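PDB 3AII: glutamyl-tRNA synthetase from Methanothermobacter thermautotrophicus, which activates glutamate with ATP to Glu-AMP, transfers the glutamate to the acceptor end of tRNA(Glu) and, being non-discriminating, probably also loads tRNA(Gln) with glutamate. Local coordinates for residues 180-184 and 215-219; 186-192 and 232-238. All blocks are in the same frame, centred on the assembly; numbering follows the deposited sequence.

Contact 1 (180-184 and 215-219); sequences EKLIE and FRENL
Glu184 lies along one face of the Phe215 ring, and this is where the two helices come closest. Its CB sits 3.4 Å from Phe215 CE1, and its CG rests over the ring 4.0 Å from the centroid as a CH-pi contact, displaced toward the rim. The extended chain then carries the carboxylate onward, stacked with its plane 19° from that of the ring. Phe215 reaches this place because its CG is anti to the backbone N (chi1 168°), which brings the ring to the opposing helix although its CB does not point there. Ile183 comes in at the ring's edge. Its CG2 branch packs tightly on Asn218 CB at 3.5 Å and less closely on Phe215 CD1 at 4.0 Å. A turn back from Glu184 and a turn on from Phe215, Leu219 CD1 presses against the carboxylate end of Glu180, 3.5 Å from CD, the two side chains crossing at about a right angle.

Polar contact is sparser: no direct hydrogen bond joins the segments, and one water bridges them, donating to Ile183 O at 2.9 Å and taking a weak bond from Asn218 ND2. Glu184 is exposed, its carboxylate at the solvent side, and Arg216, whose guanidinium has Phe215 CE2 over one face, stays too far from it to form a salt bridge. Glu180 OE2 makes a long, weak ion pair with Arg223 NH2.

The short helical segments run nearly antiparallel, at 150° with axes 9.6 Å apart. Behind helix 172-184, Leu182 turns to Leu306, His309 and Leu310 of helix 299-310, while Ile183 also touches Trp222 of helix 215-224. Ile183 reaches Ala188 too, and Asn218 OD1 accepts a hydrogen bond from Val190 N, so both helices lean on strand 188-191.

Contact 2 (186-192 and 232-238); sequences GGAYVCT and SAVVRVK. With ZN (zinc ion), chain D.
Val190 and Val235 face each other across a non-hydrogen-bonded pair, their CG2 methyls 4.2 Å apart, and Val235 CG1 also meets Ala188 CB at 3.9 Å. Trp222 of helix 215-224 packs on both valines on this apolar face of the antiparallel pairing. The backbones are fastened by five hydrogen bonds, among them the reciprocal pair between Tyr189 and Arg236 and another between Cys191 and Val234.

On the opposite face Tyr189 reaches two residues of the opposing segment, Arg236 and Lys238. With CG lodged between the backbone N and the carbonyl carbon (chi1 59°), its ring slants across to take Arg236 CB over one face, 4.1 Å from the centroid, while Lys238 CG meets the ring edge, 3.5 Å from CD1. The Tyr189 hydroxyl bonds to Asp250 OD2. Without the ring, as with an alanine at this position, the aliphatic stems of Arg236 and Lys238 would probably lose their packing surface and Asp250 its hydroxyl partner.

At the polar edge, Lys238 stretches past Gly186 to bond Arg211 O, and its NZ also donates to two waters, one held by Gly186 O and the other by Ala188 O. Farther along the strand, Cys191 SG binds the zinc ion at 2.4 Å, with Cys193, Cys208 and Cys210 completing the site. Arg236 runs extended past it, its NE 4.0 Å from SG and Cys191 CB at the guanidinium edge; NH1 bonds Asp250 O, and Phe198 makes a cation-pi contact. A positive group this near the Cys191 sulfur would probably ease the negative charge of its thiolate.

How the contacts relate
The segments alternate along the chain: helix 172-184 leads through a glycine turn into strand 188-191, and helix 215-224 leads on to strand 234-237. Contact 1 also lies against contact 2, their centres about 10 Å apart. Gly186, with positive phi, ends the first helix in a Schellman motif; Leu182 O is 2.8 Å from Gly187 N, and Leu182 CD2 packs 3.6 Å from Ala188 CB. From the second helix, Asn218 OD1 reaches Val190 N at 3.0 Å, and its side chain is about 9 Å from the zinc ion. Cys193, Cys208 and Cys210, between strand 188-191 and helix 215-224, thus tie the connecting chain to contact 2 through Cys191.

Contact 1 (180-184 and 215-219)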
# COMPACT_ATOMS: atom_id res chain seq x y z
N GLU A 180 -11.01 20.96 28.40
CA GLU A 180 -11.58 21.84 29.43
C GLU A 180 -13.08 21.57 29.60
O GLU A 180 -13.59 21.51 30.72
CB GLU A 180 -11.32 23.32 29.11
CG GLU A 180 -9.84 23.69 29.13
CD GLU A 180 -9.57 25.13 29.54
OE1 GLU A 180 -10.51 25.96 29.49
OE2 GLU A 180 -8.42 25.44 29.91
N LYS A 181 -13.79 21.37 28.50
CA LYS A 181 -15.22 21.09 28.58
C LYS A 181 -15.48 19.74 29.25
O LYS A 181 -16.41 19.60 30.05
CB LYS A 181 -15.87 21.13 27.19
CG LYS A 181 -16.09 22.56 26.68
CD LYS A 181 -16.72 22.57 25.29
CE LYS A 181 -16.87 24.01 24.78
NZ LYS A 181 -17.42 24.04 23.40
N LEU A 182 -14.65 18.75 28.92
CA LEU A 182 -14.81 17.42 29.48
C LEU A 182 -14.58 17.46 30.99
O LEU A 182 -15.29 16.82 31.76
CB LEU A 182 -13.84 16.45 28.82
CG LEU A 182 -13.85 14.99 29.27
CD1 LEU A 182 -15.21 14.36 29.04
CD2 LEU A 182 -12.75 14.19 28.55
N ILE A 183 -13.55 18.19 31.41
CA ILE A 183 -13.28 18.42 32.83
C ILE A 183 -14.43 19.15 33.53
O ILE A 183 -14.82 18.79 34.64
CB ILE A 183 -11.95 19.19 33.01
CG1 ILE A 183 -10.76 18.32 32.59
CG2 ILE A 183 -11.78 19.66 34.46
CD1 ILE A 183 -9.43 19.08 32.61
N GLU A 184 -15.00 20.17 32.88
CA GLU A 184 -16.12 20.89 33.49
C GLU A 184 -17.33 20.00 33.67
O GLU A 184 -18.08 20.13 34.65
CB GLU A 184 -16.51 22.16 32.71
CG GLU A 184 -17.64 22.89 33.45
CD GLU A 184 -17.86 24.33 33.05
OE1 GLU A 184 -17.23 24.79 32.06
OE2 GLU A 184 -18.67 25.01 33.73
N PHE A 215 -13.80 20.83 39.54
CA PHE A 215 -13.55 21.49 38.26
C PHE A 215 -12.35 22.44 38.30
O PHE A 215 -11.40 22.29 37.52
CB PHE A 215 -14.81 22.23 37.82
CG PHE A 215 -14.62 23.17 36.68
CD1 PHE A 215 -14.09 22.73 35.48
CD2 PHE A 215 -15.00 24.50 36.78
CE1 PHE A 215 -13.92 23.60 34.42
CE2 PHE A 215 -14.84 25.37 35.74
CZ PHE A 215 -14.29 24.92 34.55
N ARG A 216 -12.38 23.43 39.19
CA ARG A 216 -11.35 24.46 39.18
C ARG A 216 -9.98 23.91 39.60
O ARG A 216 -8.95 24.36 39.08
CB ARG A 216 -11.76 25.67 40.01
CG ARG A 216 -12.90 26.46 39.40
CD ARG A 216 -12.46 27.26 38.19
NE ARG A 216 -13.60 27.89 37.53
CZ ARG A 216 -13.51 28.65 36.44
NH1 ARG A 216 -12.33 28.90 35.89
NH2 ARG A 216 -14.61 29.16 35.90
N GLU A 217 -9.97 22.94 40.51
CA GLU A 217 -8.75 22.24 40.87
C GLU A 217 -8.13 21.52 39.65
O GLU A 217 -6.93 21.65 39.39
CB GLU A 217 -9.01 21.23 41.98
CG GLU A 217 -9.33 21.86 43.34
CD GLU A 217 -9.62 20.81 44.40
OE1 GLU A 217 -8.93 20.79 45.43
OE2 GLU A 217 -10.54 19.99 44.18
N ASN A 218 -8.95 20.77 38.92
CA ASN A 218 -8.48 20.11 37.70
C ASN A 218 -8.06 21.10 36.63
O ASN A 218 -7.10 20.87 35.90
CB ASN A 218 -9.56 19.18 37.14
CG ASN A 218 -9.57 17.81 37.79
OD1 ASN A 218 -8.53 17.17 37.93
ND2 ASN A 218 -10.74 17.34 38.17
N LEU A 219 -8.79 22.21 36.52
CA LEU A 219 -8.49 23.16 35.46
C LEU A 219 -7.13 23.80 35.71
O LEU A 219 -6.37 24.05 34.78
CB LEU A 219 -9.59 24.23 35.39
CG LEU A 219 -9.60 25.14 34.16
CD1 LEU A 219 -9.91 24.31 32.91
CD2 LEU A 219 -10.62 26.28 34.33
O HOH W 1 -13.92 18.27 37.33

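Contact 2 (186-192 and 232-238)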
# COMPACT_ATOMS: atom_id res chain seq x y z
N GLY A 186 -17.19 17.00 34.40
CA GLY A 186 -16.81 15.94 35.33
C GLY A 186 -16.43 14.61 34.72
O GLY A 186 -16.55 13.56 35.35
N GLY A 187 -15.94 14.65 33.48
CA GLY A 187 -15.63 13.43 32.76
C GLY A 187 -14.16 13.15 32.61
O GLY A 187 -13.78 12.17 31.97
N ALA A 188 -13.33 14.00 33.20
CA ALA A 188 -11.89 13.80 33.14
C ALA A 188 -11.22 14.49 34.30
O ALA A 188 -11.82 15.33 34.97
CB ALA A 188 -11.33 14.31 31.81
N TYR A 189 -9.96 14.12 34.54
CA TYR A 189 -9.19 14.71 35.62
C TYR A 189 -7.72 14.71 35.28
O TYR A 189 -7.28 13.94 34.42
CB TYR A 189 -9.45 13.98 36.94
CG TYR A 189 -9.13 12.50 36.98
CD1 TYR A 189 -9.99 11.56 36.43
CD2 TYR A 189 -7.97 12.04 37.59
CE1 TYR A 189 -9.70 10.22 36.48
CE2 TYR A 189 -7.68 10.70 37.66
CZ TYR A 189 -8.54 9.79 37.12
OH TYR A 189 -8.23 8.45 37.18
N VAL A 190 -6.96 15.59 35.93
CA VAL A 190 -5.51 15.59 35.74
C VAL A 190 -4.84 14.77 36.82
O VAL A 190 -4.91 15.10 38.01
CB VAL A 190 -4.92 16.99 35.74
CG1 VAL A 190 -3.41 16.91 35.50
CG2 VAL A 190 -5.60 17.84 34.66
N CYS A 191 -4.18 13.70 36.40
CA CYS A 191 -3.56 12.77 37.32
C CYS A 191 -2.06 13.00 37.37
O CYS A 191 -1.37 12.92 36.35
CB CYS A 191 -3.84 11.33 36.91
SG CYS A 191 -3.14 10.12 38.06
N THR A 192 -1.57 13.26 38.58
CA THR A 192 -0.16 13.51 38.82
C THR A 192 0.51 12.33 39.52
O THR A 192 1.65 12.43 39.96
CB THR A 192 0.02 14.76 39.71
OG1 THR A 192 -0.83 14.65 40.86
CG2 THR A 192 -0.34 16.03 38.94
N SER A 232 5.16 13.66 33.13
CA SER A 232 4.95 14.01 34.54
C SER A 232 3.49 14.09 34.98
O SER A 232 3.20 14.07 36.17
CB SER A 232 5.65 15.33 34.88
OG SER A 232 5.10 16.40 34.12
N ALA A 233 2.57 14.21 34.03
CA ALA A 233 1.16 14.30 34.36
C ALA A 233 0.38 13.94 33.10
O ALA A 233 0.85 14.16 32.00
CB ALA A 233 0.80 15.72 34.82
N VAL A 234 -0.81 13.39 33.29
CA VAL A 234 -1.69 13.06 32.16
C VAL A 234 -3.11 13.50 32.49
O VAL A 234 -3.47 13.69 33.66
CB VAL A 234 -1.67 11.55 31.84
CG1 VAL A 234 -0.30 11.17 31.28
CG2 VAL A 234 -2.00 10.74 33.09
N VAL A 235 -3.92 13.70 31.45
CA VAL A 235 -5.36 13.77 31.63
C VAL A 235 -5.94 12.37 31.41
O VAL A 235 -5.60 11.70 30.43
CB VAL A 235 -6.02 14.76 30.64
CG1 VAL A 235 -7.54 14.82 30.86
CG2 VAL A 235 -5.44 16.16 30.81
N ARG A 236 -6.80 11.95 32.34
CA ARG A 236 -7.48 10.65 32.25
C ARG A 236 -8.98 10.85 32.13
O ARG A 236 -9.55 11.70 32.79
CB ARG A 236 -7.18 9.81 33.50
CG ARG A 236 -5.72 9.39 33.57
CD ARG A 236 -5.45 8.54 34.81
NE ARG A 236 -4.07 8.06 34.80
CZ ARG A 236 -3.64 7.04 34.06
NH1 ARG A 236 -4.48 6.38 33.27
NH2 ARG A 236 -2.37 6.68 34.10
N VAL A 237 -9.60 10.07 31.25
CA VAL A 237 -11.04 10.11 31.09
C VAL A 237 -11.64 9.26 32.20
O VAL A 237 -11.18 8.15 32.44
CB VAL A 237 -11.44 9.54 29.74
CG1 VAL A 237 -12.96 9.53 29.59
CG2 VAL A 237 -10.79 10.34 28.61
N LYS A 238 -12.66 9.76 32.89
CA LYS A 238 -13.30 8.95 33.91
C LYS A 238 -14.17 7.91 33.22
O LYS A 238 -15.10 8.26 32.50
CB LYS A 238 -14.13 9.81 34.86
CG LYS A 238 -13.31 10.80 35.68
CD LYS A 238 -14.16 11.56 36.70
CE LYS A 238 -13.30 12.58 37.45
NZ LYS A 238 -14.02 13.28 38.58
ZN ZN D . -3.86 10.34 40.29
O HOH W 2 -17.14 13.27 38.06
O HOH W 3 -13.85 15.65 36.67